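Local coordinates for protein CyaB (Pseudomonas aeruginosa, PDB 3R5G) that probably makes cyclic AMP from ATP, as a membrane-linked class III adenylyl cyclase whose catalytic domain is the part described here, at residues Lys9-Phe14 against Ile114-Cys119; Met63-Asp68 against Tyr132-Arg137; Lys76-Ala81 against Ser162-Val167; Ile156-Tyr161 against Gln186-Val191. All blocks are in the same frame, centred on the assembly; numbering follows the deposited sequence.

Contact 1: Lys9-Phe14 against Ile114-Cys119; sequences KLTVFF and INTGYC
T11 and T116 face each other across two antiparallel strands as a non-hydrogen-bonded pair, and their hydroxyls meet, T11 OG1 to T116 OG1 at 2.8 Å. The T116 hydroxyl is also bonded to T160 OG1, so two threonines satisfy a buried polar atom. On the same face the methyl T11 CG2 presses on I114 CG2 at 3.3 Å, tighter than usual, and I114 CG1 lies against F13 CD1. At the outer end K9 spends its aliphatic chain on an aromatic: CB sits over one face of the Y118 ring, 4.1 Å from its centroid, and a bend at chi3 (-86°) returns CE to Y118 CE2. Beside L10 and V12, C119 packs its CB 3.7 Å from L10 CD1, with its sulfur near V12 CG2. The backbone ladder fixes this register through L10 with G117 and V12 with N115; V12 N to N115 O is 2.8 Å and nearly straight. At G117 the chain turns a corner into strand 118-124. The face carrying T11 and F13 lies on helix 74-100, T116 and I114 reach helix 158-164, V12, N115 and C119 pack on helix 137-148, and strand 61-66 flanks strand 6-18.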
loop_
_atom_site.group_PDB
_atom_site.type_symbol
_atom_site.label_atom_id
_atom_site.label_comp_id
_atom_site.label_asym_id
_atom_site.label_seq_id
_atom_site.Cartn_x
_atom_site.Cartn_y
_atom_site.Cartn_z
ATOM N N LYS A 9 13.947 -15.883 5.027
ATOM C CA LYS A 9 14.601 -14.584 5.492
ATOM C C LYS A 9 14.758 -13.761 4.206
ATOM O O LYS A 9 15.423 -14.188 3.258
ATOM C CB LYS A 9 15.939 -14.884 6.086
ATOM C CG LYS A 9 16.528 -13.506 6.641
ATOM C CD LYS A 9 17.711 -13.809 7.480
ATOM C CE LYS A 9 17.357 -14.113 8.905
ATOM N NZ LYS A 9 18.678 -14.148 9.651
ATOM N N LEU A 10 14.136 -12.591 4.166
ATOM C CA LEU A 10 14.201 -11.674 3.053
ATOM C C LEU A 10 14.679 -10.314 3.544
ATOM O O LEU A 10 14.491 -9.986 4.689
ATOM C CB LEU A 10 12.851 -11.493 2.428
ATOM C CG LEU A 10 12.050 -12.734 2.032
ATOM C CD1 LEU A 10 10.742 -12.290 1.410
ATOM C CD2 LEU A 10 12.811 -13.494 1.025
ATOM N N THR A 11 15.266 -9.542 2.617
ATOM C CA THR A 11 15.376 -8.066 2.817
ATOM C C THR A 11 14.300 -7.470 1.942
ATOM O O THR A 11 14.206 -7.726 0.718
ATOM C CB THR A 11 16.797 -7.583 2.560
ATOM O OG1 THR A 11 17.680 -8.128 3.531
ATOM C CG2 THR A 11 16.855 -5.996 2.735
ATOM N N VAL A 12 13.517 -6.603 2.545
ATOM C CA VAL A 12 12.344 -5.987 1.925
ATOM C C VAL A 12 12.490 -4.475 1.834
ATOM O O VAL A 12 12.945 -3.860 2.821
ATOM C CB VAL A 12 11.005 -6.280 2.722
ATOM C CG1 VAL A 12 9.823 -5.615 2.098
ATOM C CG2 VAL A 12 10.853 -7.815 2.923
ATOM N N PHE A 13 12.244 -3.895 0.658
ATOM C CA PHE A 13 12.508 -2.493 0.349
ATOM C C PHE A 13 11.192 -1.868 -0.088
ATOM O O PHE A 13 10.446 -2.440 -0.925
ATOM C CB PHE A 13 13.499 -2.511 -0.861
ATOM C CG PHE A 13 13.632 -1.199 -1.508
ATOM C CD1 PHE A 13 14.748 -0.385 -1.172
ATOM C CD2 PHE A 13 12.684 -0.717 -2.450
ATOM C CE1 PHE A 13 14.920 0.845 -1.813
ATOM C CE2 PHE A 13 12.866 0.588 -3.092
ATOM C CZ PHE A 13 13.982 1.365 -2.768
ATOM N N PHE A 14 10.891 -0.689 0.495
ATOM C CA PHE A 14 9.849 0.144 0.015
ATOM C C PHE A 14 10.334 1.516 -0.276
ATOM O O PHE A 14 11.168 2.040 0.486
ATOM C CB PHE A 14 8.690 0.323 1.071
ATOM C CG PHE A 14 7.794 -0.891 1.235
ATOM C CD1 PHE A 14 8.151 -1.909 2.035
ATOM C CD2 PHE A 14 6.602 -1.000 0.484
ATOM C CE1 PHE A 14 7.294 -2.998 2.251
ATOM C CE2 PHE A 14 5.812 -2.158 0.592
ATOM C CZ PHE A 14 6.129 -3.119 1.546
ATOM N N ILE A 114 13.935 -0.102 4.667
ATOM C CA ILE A 114 14.453 -1.454 4.350
ATOM C C ILE A 114 14.483 -2.195 5.645
ATOM O O ILE A 114 15.022 -1.662 6.649
ATOM C CB ILE A 114 15.828 -1.357 3.670
ATOM C CG1 ILE A 114 15.700 -0.495 2.435
ATOM C CG2 ILE A 114 16.323 -2.766 3.369
ATOM C CD1 ILE A 114 17.103 -0.250 1.739
ATOM N N ASN A 115 14.028 -3.451 5.652
ATOM C CA ASN A 115 14.133 -4.272 6.826
ATOM C C ASN A 115 14.457 -5.661 6.388
ATOM O O ASN A 115 14.090 -6.069 5.268
ATOM C CB ASN A 115 12.768 -4.248 7.564
ATOM C CG ASN A 115 12.721 -5.188 8.772
ATOM O OD1 ASN A 115 13.631 -5.159 9.623
ATOM N ND2 ASN A 115 11.726 -6.061 8.809
ATOM N N THR A 116 15.034 -6.476 7.216
ATOM C CA THR A 116 15.377 -7.871 6.941
ATOM C C THR A 116 14.779 -8.737 8.040
ATOM O O THR A 116 14.813 -8.397 9.196
ATOM C CB THR A 116 16.867 -8.025 7.023
ATOM O OG1 THR A 116 17.514 -7.140 6.099
ATOM C CG2 THR A 116 17.367 -9.526 6.790
ATOM N N GLY A 117 14.142 -9.820 7.651
ATOM C CA GLY A 117 13.586 -10.792 8.638
ATOM C C GLY A 117 12.761 -11.827 7.899
ATOM O O GLY A 117 12.668 -11.832 6.654
ATOM N N TYR A 118 12.245 -12.797 8.695
ATOM C CA TYR A 118 11.462 -13.870 8.077
ATOM C C TYR A 118 10.139 -13.433 7.647
ATOM O O TYR A 118 9.381 -12.793 8.378
ATOM C CB TYR A 118 11.352 -15.039 9.130
ATOM C CG TYR A 118 12.680 -15.776 9.216
ATOM C CD1 TYR A 118 13.014 -16.843 8.314
ATOM C CD2 TYR A 118 13.622 -15.468 10.171
ATOM C CE1 TYR A 118 14.272 -17.498 8.357
ATOM C CE2 TYR A 118 14.820 -16.159 10.229
ATOM C CZ TYR A 118 15.140 -17.147 9.318
ATOM O OH TYR A 118 16.381 -17.810 9.407
ATOM N N CYS A 119 9.801 -13.772 6.396
ATOM C CA CYS A 119 8.558 -13.384 5.747
ATOM C C CYS A 119 7.884 -14.592 5.127
ATOM O O CYS A 119 8.549 -15.546 4.888
ATOM C CB CYS A 119 8.835 -12.403 4.577
ATOM S SG CYS A 119 9.591 -10.835 5.102
#

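Contact 2: Met63-Asp68 against Tyr132-Arg137; sequences MVFFGD and YTIIGR
I134 reaches across to M63 and F65: its CG1 arm runs between them, and its CG2 covers the F65 ring. From CB, CG1 leaves between the backbone N and the carbonyl carbon (chi1 53°), which turns it to the methyl end of M63, with M63 CE only 3.4 Å from I134 CG1. Beyond it, CD1 of I134 runs on to the CB side of F65, 3.6 Å from F65 CD2. The other branch, CG2, stands over the centre of the F65 ring, 3.8 Å from the centroid, a CH-pi contact. A beta-branched residue suits this place because it fills two directions at once, and the extended methionine supplies a slim, flexible tip. The far end of the contact is polar: Y132 OH donates to D68 OD2 at 2.5 Å, a short bond to the syn lone pair, with carboxylate and ring nearly coplanar (18°). D68 OD1 forms a salt bridge to K8, so both carboxylate oxygens are held. The short segments 63-66 and 132-135 cross at 84°, their axes 9.1 Å apart at closest approach. Two near-orthogonal strands, not neighbours in the sheet, thus pack through side chains where the sheet of the class III cyclase catalytic domain curls.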
loop_
_atom_site.group_PDB
_atom_site.type_symbol
_atom_site.label_atom_id
_atom_site.label_comp_id
_atom_site.label_asym_id
_atom_site.label_seq_id
_atom_site.Cartn_x
_atom_site.Cartn_y
_atom_site.Cartn_z
ATOM N N MET A 63 7.884 -1.637 -4.249
ATOM C CA MET A 63 8.182 -2.670 -3.294
ATOM C C MET A 63 9.071 -3.696 -3.997
ATOM O O MET A 63 8.696 -4.153 -5.101
ATOM C CB MET A 63 6.857 -3.297 -2.924
ATOM C CG MET A 63 6.966 -4.325 -1.950
ATOM S SD MET A 63 5.305 -5.133 -1.669
ATOM C CE MET A 63 5.915 -6.493 -0.708
ATOM N N VAL A 64 10.221 -4.003 -3.440
ATOM C CA VAL A 64 11.202 -4.952 -3.996
ATOM C C VAL A 64 11.637 -5.840 -2.878
ATOM O O VAL A 64 11.743 -5.356 -1.716
ATOM C CB VAL A 64 12.399 -4.221 -4.604
ATOM C CG1 VAL A 64 13.466 -5.221 -5.169
ATOM C CG2 VAL A 64 11.916 -3.141 -5.627
ATOM N N PHE A 65 11.843 -7.137 -3.116
ATOM C CA PHE A 65 12.432 -7.938 -2.086
ATOM C C PHE A 65 13.596 -8.768 -2.561
ATOM O O PHE A 65 13.691 -9.050 -3.792
ATOM C CB PHE A 65 11.382 -8.751 -1.329
ATOM C CG PHE A 65 10.583 -9.691 -2.226
ATOM C CD1 PHE A 65 11.018 -10.992 -2.452
ATOM C CD2 PHE A 65 9.391 -9.279 -2.709
ATOM C CE1 PHE A 65 10.159 -11.906 -3.220
ATOM C CE2 PHE A 65 8.517 -10.150 -3.482
ATOM C CZ PHE A 65 8.956 -11.456 -3.755
ATOM N N PHE A 66 14.439 -9.151 -1.637
ATOM C CA PHE A 66 15.630 -9.964 -1.943
ATOM C C PHE A 66 15.651 -11.183 -1.049
ATOM O O PHE A 66 15.341 -11.121 0.140
ATOM C CB PHE A 66 16.904 -9.142 -1.681
ATOM C CG PHE A 66 17.105 -8.030 -2.634
ATOM C CD1 PHE A 66 18.101 -8.092 -3.643
ATOM C CD2 PHE A 66 16.338 -6.841 -2.523
ATOM C CE1 PHE A 66 18.238 -6.926 -4.507
ATOM C CE2 PHE A 66 16.466 -5.757 -3.388
ATOM C CZ PHE A 66 17.392 -5.786 -4.354
ATOM N N GLY A 67 15.991 -12.313 -1.608
ATOM C CA GLY A 67 16.108 -13.583 -0.869
ATOM C C GLY A 67 15.138 -14.628 -1.465
ATOM O O GLY A 67 15.173 -15.776 -0.996
ATOM N N ASP A 68 14.293 -14.230 -2.376
ATOM C CA ASP A 68 13.372 -15.174 -3.018
ATOM C C ASP A 68 13.052 -14.516 -4.356
ATOM O O ASP A 68 12.864 -13.308 -4.400
ATOM C CB ASP A 68 12.092 -15.400 -2.175
ATOM C CG ASP A 68 11.077 -16.232 -2.956
ATOM O OD1 ASP A 68 11.081 -17.425 -2.696
ATOM O OD2 ASP A 68 10.294 -15.714 -3.749
ATOM N N TYR A 132 2.226 -13.492 -6.948
ATOM C CA TYR A 132 3.311 -14.029 -6.130
ATOM C C TYR A 132 3.889 -12.874 -5.331
ATOM O O TYR A 132 4.290 -11.864 -5.931
ATOM C CB TYR A 132 4.417 -14.471 -7.127
ATOM C CG TYR A 132 5.462 -15.184 -6.464
ATOM C CD1 TYR A 132 5.317 -16.544 -6.115
ATOM C CD2 TYR A 132 6.622 -14.519 -6.072
ATOM C CE1 TYR A 132 6.308 -17.226 -5.475
ATOM C CE2 TYR A 132 7.627 -15.180 -5.464
ATOM C CZ TYR A 132 7.503 -16.526 -5.125
ATOM O OH TYR A 132 8.447 -17.275 -4.510
ATOM N N THR A 133 3.828 -12.952 -3.997
ATOM C CA THR A 133 4.134 -11.740 -3.168
ATOM C C THR A 133 4.443 -12.195 -1.757
ATOM O O THR A 133 4.608 -13.383 -1.500
ATOM C CB THR A 133 3.008 -10.726 -3.273
ATOM O OG1 THR A 133 3.287 -9.507 -2.519
ATOM C CG2 THR A 133 1.688 -11.366 -2.810
ATOM N N ILE A 134 4.615 -11.262 -0.800
ATOM C CA ILE A 134 5.078 -11.592 0.545
ATOM C C ILE A 134 4.209 -10.843 1.527
ATOM O O ILE A 134 3.641 -9.749 1.211
ATOM C CB ILE A 134 6.587 -11.134 0.731
ATOM C CG1 ILE A 134 6.773 -9.637 0.345
ATOM C CG2 ILE A 134 7.472 -11.990 -0.259
ATOM C CD1 ILE A 134 8.260 -9.079 0.743
ATOM N N ILE A 135 4.111 -11.461 2.696
ATOM C CA ILE A 135 3.366 -10.866 3.815
ATOM C C ILE A 135 4.077 -11.159 5.142
ATOM O O ILE A 135 4.895 -12.094 5.267
ATOM C CB ILE A 135 1.926 -11.430 3.827
ATOM C CG1 ILE A 135 1.935 -12.940 4.101
ATOM C CG2 ILE A 135 1.153 -11.102 2.607
ATOM C CD1 ILE A 135 0.450 -13.603 4.197
ATOM N N GLY A 136 3.741 -10.401 6.205
ATOM C CA GLY A 136 4.265 -10.683 7.507
ATOM C C GLY A 136 4.645 -9.393 8.211
ATOM O O GLY A 136 4.711 -8.281 7.570
ATOM N N ARG A 137 4.793 -9.482 9.521
ATOM C CA ARG A 137 5.263 -8.338 10.326
ATOM C C ARG A 137 6.517 -7.652 9.795
ATOM O O ARG A 137 6.644 -6.434 9.900
ATOM C CB ARG A 137 5.437 -8.800 11.777
ATOM C CG ARG A 137 5.812 -7.800 12.793
ATOM C CD ARG A 137 5.774 -8.529 14.205
ATOM N NE ARG A 137 6.907 -9.422 14.485
ATOM C CZ ARG A 137 7.552 -9.475 15.669
ATOM N NH1 ARG A 137 7.202 -8.665 16.680
ATOM N NH2 ARG A 137 8.574 -10.322 15.852
#

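Contact 3: Lys76-Ala81 against Ser162-Val167; sequences KDAVAA and SLIKDV
L163, in the last turn of helix 158-164, meets A78 of the long helix 74-100, and the pair belongs to the helical layer that covers one side of the sheet in the class III cyclase fold. The two CB atoms are 3.9 Å apart, and L163 CD1 comes to 4.0 Å from the same methyl; alanine, with so small a side chain, lets the two backbones draw close. The next residue, I164, goes deeper. I164 CG2, placed anti to the carbonyl carbon and beside the backbone N by a chi1 of 70°, lies against the long helix where A78 passes into V79, at 3.8 Å from A78 CB and 3.7 Å from V79 N. Branching at CB suits isoleucine to this place, since one arm can cover the helix surface while CD1 reaches I156. A backbone bond runs from V167 N to I164 O, and D166 pairs with K75 in a salt bridge near the surface. V167, which is exposed, closes the contact at the surface. Here valine meets valine, the two side chains crossing at about a right angle, and V79 CG2 touches V167 CG2 at 3.8 Å.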
loop_
_atom_site.group_PDB
_atom_site.type_symbol
_atom_site.label_atom_id
_atom_site.label_comp_id
_atom_site.label_asym_id
_atom_site.label_seq_id
_atom_site.Cartn_x
_atom_site.Cartn_y
_atom_site.Cartn_z
ATOM N N LYS A 76 24.600 -10.894 1.612
ATOM C CA LYS A 76 24.600 -10.328 0.263
ATOM C C LYS A 76 23.236 -9.884 -0.215
ATOM O O LYS A 76 23.147 -8.898 -0.926
ATOM C CB LYS A 76 25.208 -11.306 -0.811
ATOM C CG LYS A 76 26.694 -11.416 -0.651
ATOM C CD LYS A 76 27.213 -12.385 -1.827
ATOM C CE LYS A 76 28.604 -12.885 -1.593
ATOM N NZ LYS A 76 29.606 -11.827 -1.236
ATOM N N ASP A 77 22.176 -10.514 0.255
ATOM C CA ASP A 77 20.836 -10.070 -0.135
ATOM C C ASP A 77 20.584 -8.653 0.455
ATOM O O ASP A 77 20.028 -7.800 -0.214
ATOM C CB ASP A 77 19.703 -11.043 0.325
ATOM C CG ASP A 77 19.707 -12.396 -0.371
ATOM O OD1 ASP A 77 20.295 -12.549 -1.445
ATOM O OD2 ASP A 77 19.087 -13.300 0.168
ATOM N N ALA A 78 20.973 -8.496 1.693
ATOM C CA ALA A 78 20.805 -7.169 2.358
ATOM C C ALA A 78 21.719 -6.132 1.745
ATOM O O ALA A 78 21.247 -4.988 1.505
ATOM C CB ALA A 78 21.100 -7.310 3.854
ATOM N N VAL A 79 22.995 -6.467 1.512
ATOM C CA VAL A 79 23.871 -5.514 0.839
ATOM C C VAL A 79 23.268 -5.136 -0.536
ATOM O O VAL A 79 23.317 -3.969 -0.949
ATOM C CB VAL A 79 25.254 -6.081 0.674
ATOM C CG1 VAL A 79 26.149 -5.221 -0.221
ATOM C CG2 VAL A 79 25.859 -6.166 2.093
ATOM N N ALA A 80 22.754 -6.144 -1.297
ATOM C CA ALA A 80 22.193 -5.815 -2.586
ATOM C C ALA A 80 20.982 -4.843 -2.525
ATOM O O ALA A 80 20.889 -3.837 -3.297
ATOM C CB ALA A 80 21.781 -7.137 -3.313
ATOM N N ALA A 81 20.099 -5.081 -1.502
ATOM C CA ALA A 81 18.914 -4.250 -1.398
ATOM C C ALA A 81 19.387 -2.814 -1.054
ATOM O O ALA A 81 18.842 -1.887 -1.573
ATOM C CB ALA A 81 18.041 -4.751 -0.235
ATOM N N SER A 162 22.923 -4.864 10.892
ATOM C CA SER A 162 23.833 -5.967 11.356
ATOM C C SER A 162 24.499 -6.737 10.221
ATOM O O SER A 162 25.635 -7.166 10.351
ATOM C CB SER A 162 23.099 -6.972 12.249
ATOM O OG SER A 162 22.774 -6.206 13.405
ATOM N N LEU A 163 23.755 -6.907 9.132
ATOM C CA LEU A 163 24.206 -7.568 7.963
ATOM C C LEU A 163 25.107 -6.766 7.059
ATOM O O LEU A 163 26.012 -7.331 6.438
ATOM C CB LEU A 163 23.016 -8.104 7.146
ATOM C CG LEU A 163 22.265 -9.211 7.893
ATOM C CD1 LEU A 163 20.964 -9.492 7.220
ATOM C CD2 LEU A 163 23.137 -10.507 7.935
ATOM N N ILE A 164 24.923 -5.430 7.003
ATOM C CA ILE A 164 25.584 -4.630 5.987
ATOM C C ILE A 164 26.741 -3.779 6.607
ATOM O O ILE A 164 27.470 -3.189 5.837
ATOM C CB ILE A 164 24.691 -3.707 5.195
ATOM C CG1 ILE A 164 24.192 -2.536 6.093
ATOM C CG2 ILE A 164 23.471 -4.460 4.616
ATOM C CD1 ILE A 164 23.288 -1.591 5.421
ATOM N N LYS A 165 26.824 -3.768 7.956
ATOM C CA LYS A 165 27.678 -2.703 8.589
ATOM C C LYS A 165 29.134 -2.696 8.204
ATOM O O LYS A 165 29.720 -1.631 8.285
ATOM C CB LYS A 165 27.532 -2.698 10.113
ATOM C CG LYS A 165 28.059 -4.046 10.715
ATOM C CD LYS A 165 27.771 -4.192 12.202
ATOM C CE LYS A 165 28.160 -5.618 12.580
ATOM N NZ LYS A 165 27.886 -5.940 13.976
ATOM N N ASP A 166 29.733 -3.816 7.818
ATOM C CA ASP A 166 31.144 -3.797 7.441
ATOM C C ASP A 166 31.385 -3.241 6.070
ATOM O O ASP A 166 32.503 -2.906 5.771
ATOM C CB ASP A 166 31.666 -5.234 7.509
ATOM C CG ASP A 166 30.688 -6.273 6.875
ATOM O OD1 ASP A 166 29.368 -6.239 6.967
ATOM O OD2 ASP A 166 31.277 -7.272 6.352
ATOM N N VAL A 167 30.348 -3.134 5.229
ATOM C CA VAL A 167 30.528 -2.681 3.868
ATOM C C VAL A 167 29.704 -1.434 3.459
ATOM O O VAL A 167 30.002 -0.843 2.454
ATOM C CB VAL A 167 30.411 -3.813 2.880
ATOM C CG1 VAL A 167 31.179 -5.065 3.396
ATOM C CG2 VAL A 167 29.025 -4.199 2.726
#

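Contact 4: Ile156-Tyr161 against Gln186-Val191; sequences ISHETY and QIYQVV
A strand-to-helix junction at one side of the class III cyclase sheet makes this contact: strand 154-157 pairs antiparallel with strand 185-190, then helix 158-164 starts and brings H158 beside Y188 and Y161 over it. I156 and Y188 form the hydrogen-bonded pair, both bonds 2.9 Å, I156 N to Y188 O and Y188 N to I156 O. The tyrosine ring is held on several sides. Y161 covers one face in a nearly parallel stack, centroids 4.0 Å apart and planes at 10°, and Y161 CB also lies over that face, 3.6 Å from Y188 CD1. The amide nitrogen of Q186, itself bonded to D172, lies over the opposite face toward the rim. H158 runs alongside, rim to rim, and its ND1 meets Y188 OH at 2.8 Å; with CG anti to the backbone N (chi1 -176°), the imidazole lies beside the phenol. Tyrosine suits this place because it offers both a broad stacking surface and a hydroxyl. At the N-cap of the helix, S157 OG accepts a weak bond from T160 N and is bonded to N115 as well. Further along, I156 CG2 touches V190 CG2 at 3.8 Å. Beside the weak direct bond from H158 N to Q186 O (3.4 Å), a water oxygen accepts from H158 N at 2.8 Å.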
loop_
_atom_site.group_PDB
_atom_site.type_symbol
_atom_site.label_atom_id
_atom_site.label_comp_id
_atom_site.label_asym_id
_atom_site.label_seq_id
_atom_site.Cartn_x
_atom_site.Cartn_y
_atom_site.Cartn_z
ATOM N N ILE A 156 16.946 1.998 7.677
ATOM C CA ILE A 156 16.981 0.567 7.772
ATOM C C ILE A 156 16.856 0.165 9.243
ATOM O O ILE A 156 17.153 0.987 10.172
ATOM C CB ILE A 156 18.345 0.044 7.229
ATOM C CG1 ILE A 156 19.599 0.463 8.048
ATOM C CG2 ILE A 156 18.479 0.501 5.792
ATOM C CD1 ILE A 156 20.900 -0.252 7.656
ATOM N N SER A 157 16.451 -1.041 9.486
ATOM C CA SER A 157 16.374 -1.601 10.850
ATOM C C SER A 157 17.706 -2.135 11.273
ATOM O O SER A 157 18.702 -2.236 10.543
ATOM C CB SER A 157 15.316 -2.683 10.828
ATOM O OG SER A 157 15.862 -3.782 10.054
ATOM N N HIS A 158 17.778 -2.463 12.562
ATOM C CA HIS A 158 18.974 -3.045 13.111
ATOM C C HIS A 158 19.371 -4.392 12.530
ATOM O O HIS A 158 20.541 -4.631 12.342
ATOM C CB HIS A 158 18.798 -3.135 14.645
ATOM C CG HIS A 158 20.025 -3.641 15.326
ATOM N ND1 HIS A 158 21.146 -2.850 15.524
ATOM C CD2 HIS A 158 20.356 -4.882 15.757
ATOM C CE1 HIS A 158 22.103 -3.570 16.084
ATOM N NE2 HIS A 158 21.644 -4.804 16.257
ATOM N N GLU A 159 18.376 -5.247 12.237
ATOM C CA GLU A 159 18.690 -6.499 11.577
ATOM C C GLU A 159 19.413 -6.223 10.228
ATOM O O GLU A 159 20.371 -6.928 9.930
ATOM C CB GLU A 159 17.387 -7.296 11.351
ATOM C CG GLU A 159 17.703 -8.742 10.956
ATOM C CD GLU A 159 18.238 -9.582 12.164
ATOM O OE1 GLU A 159 18.042 -9.183 13.339
ATOM O OE2 GLU A 159 18.884 -10.631 11.904
ATOM N N THR A 160 18.916 -5.260 9.445
ATOM C CA THR A 160 19.582 -5.009 8.186
ATOM C C THR A 160 20.960 -4.454 8.452
ATOM O O THR A 160 21.937 -4.763 7.796
ATOM C CB THR A 160 18.726 -4.049 7.364
ATOM O OG1 THR A 160 17.422 -4.603 7.145
ATOM C CG2 THR A 160 19.366 -3.754 6.005
ATOM N N TYR A 161 21.047 -3.439 9.321
ATOM C CA TYR A 161 22.352 -2.849 9.679
ATOM C C TYR A 161 23.344 -3.903 10.062
ATOM O O TYR A 161 24.502 -3.822 9.595
ATOM C CB TYR A 161 22.123 -1.835 10.861
ATOM C CG TYR A 161 23.428 -1.445 11.505
ATOM C CD1 TYR A 161 24.247 -0.543 10.881
ATOM C CD2 TYR A 161 23.817 -1.996 12.766
ATOM C CE1 TYR A 161 25.507 -0.220 11.456
ATOM C CE2 TYR A 161 25.041 -1.632 13.334
ATOM C CZ TYR A 161 25.838 -0.743 12.682
ATOM O OH TYR A 161 27.077 -0.433 13.177
ATOM N N GLN A 186 15.091 0.122 16.614
ATOM C CA GLN A 186 16.377 0.766 16.363
ATOM C C GLN A 186 16.433 1.030 14.872
ATOM O O GLN A 186 16.184 0.105 14.078
ATOM C CB GLN A 186 17.516 -0.079 16.824
ATOM C CG GLN A 186 18.937 0.474 16.477
ATOM C CD GLN A 186 19.199 1.799 17.101
ATOM O OE1 GLN A 186 19.106 1.921 18.344
ATOM N NE2 GLN A 186 19.509 2.828 16.291
ATOM N N ILE A 187 16.786 2.233 14.500
ATOM C CA ILE A 187 16.860 2.627 13.035
ATOM C C ILE A 187 18.170 3.296 12.708
ATOM O O ILE A 187 18.893 3.806 13.570
ATOM C CB ILE A 187 15.718 3.449 12.557
ATOM C CG1 ILE A 187 15.661 4.845 13.310
ATOM C CG2 ILE A 187 14.386 2.563 12.672
ATOM C CD1 ILE A 187 14.742 5.881 12.744
ATOM N N TYR A 188 18.596 3.222 11.438
ATOM C CA TYR A 188 19.818 3.875 10.953
ATOM C C TYR A 188 19.630 4.491 9.606
ATOM O O TYR A 188 18.709 4.023 8.872
ATOM C CB TYR A 188 20.911 2.774 10.753
ATOM C CG TYR A 188 21.272 1.962 11.986
ATOM C CD1 TYR A 188 20.438 0.919 12.354
ATOM C CD2 TYR A 188 22.385 2.302 12.784
ATOM C CE1 TYR A 188 20.708 0.188 13.554
ATOM C CE2 TYR A 188 22.652 1.595 13.962
ATOM C CZ TYR A 188 21.811 0.533 14.286
ATOM O OH TYR A 188 22.096 -0.205 15.457
ATOM N N GLN A 189 20.314 5.562 9.310
ATOM C CA GLN A 189 20.338 6.199 7.993
ATOM C C GLN A 189 21.506 5.569 7.248
ATOM O O GLN A 189 22.575 5.316 7.807
ATOM C CB GLN A 189 20.609 7.706 8.135
ATOM C CG GLN A 189 19.520 8.456 8.769
ATOM C CD GLN A 189 19.977 9.858 9.185
ATOM O OE1 GLN A 189 21.083 10.033 9.710
ATOM N NE2 GLN A 189 19.076 10.800 9.036
ATOM N N VAL A 190 21.326 5.330 5.923
ATOM C CA VAL A 190 22.399 4.861 5.084
ATOM C C VAL A 190 23.030 6.042 4.363
ATOM O O VAL A 190 22.326 6.927 3.826
ATOM C CB VAL A 190 21.770 3.860 4.025
ATOM C CG1 VAL A 190 22.861 3.517 3.017
ATOM C CG2 VAL A 190 21.409 2.608 4.683
ATOM N N VAL A 191 24.357 6.097 4.454
ATOM C CA VAL A 191 25.126 7.247 3.973
ATOM C C VAL A 191 26.054 6.742 2.846
ATOM O O VAL A 191 26.707 5.716 2.974
ATOM C CB VAL A 191 25.976 7.814 5.118
ATOM C CG1 VAL A 191 26.923 8.909 4.658
ATOM C CG2 VAL A 191 25.044 8.343 6.167
HETATM O O HOH W 1 15.528 -2.275 14.291
#

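In the fold
Contacts 1, 2 and 4 are mostly buried and reach the same sheet, whereas contact 3 is partly exposed and joins helix 74-100 to the end of helix 158-164 and the turn after it. Strand 6-18 of contact 1 pairs with strand 61-66 of contact 2, T11 O meeting F66 N at 2.8 Å, and 118-124 pairs with 129-135. Contact 1 relies on backbone pairing, contact 2 on side chains between crossing strands with one charged end, contact 3 on apolar methyls, and contact 4 on pairing plus aromatic stacking. Contacts 3 and 4 both use helix 158-164, and contact 3 also lies against contact 1 through T11 and A81. Contacts 2 and 4, centres about 18 Å apart, do not touch.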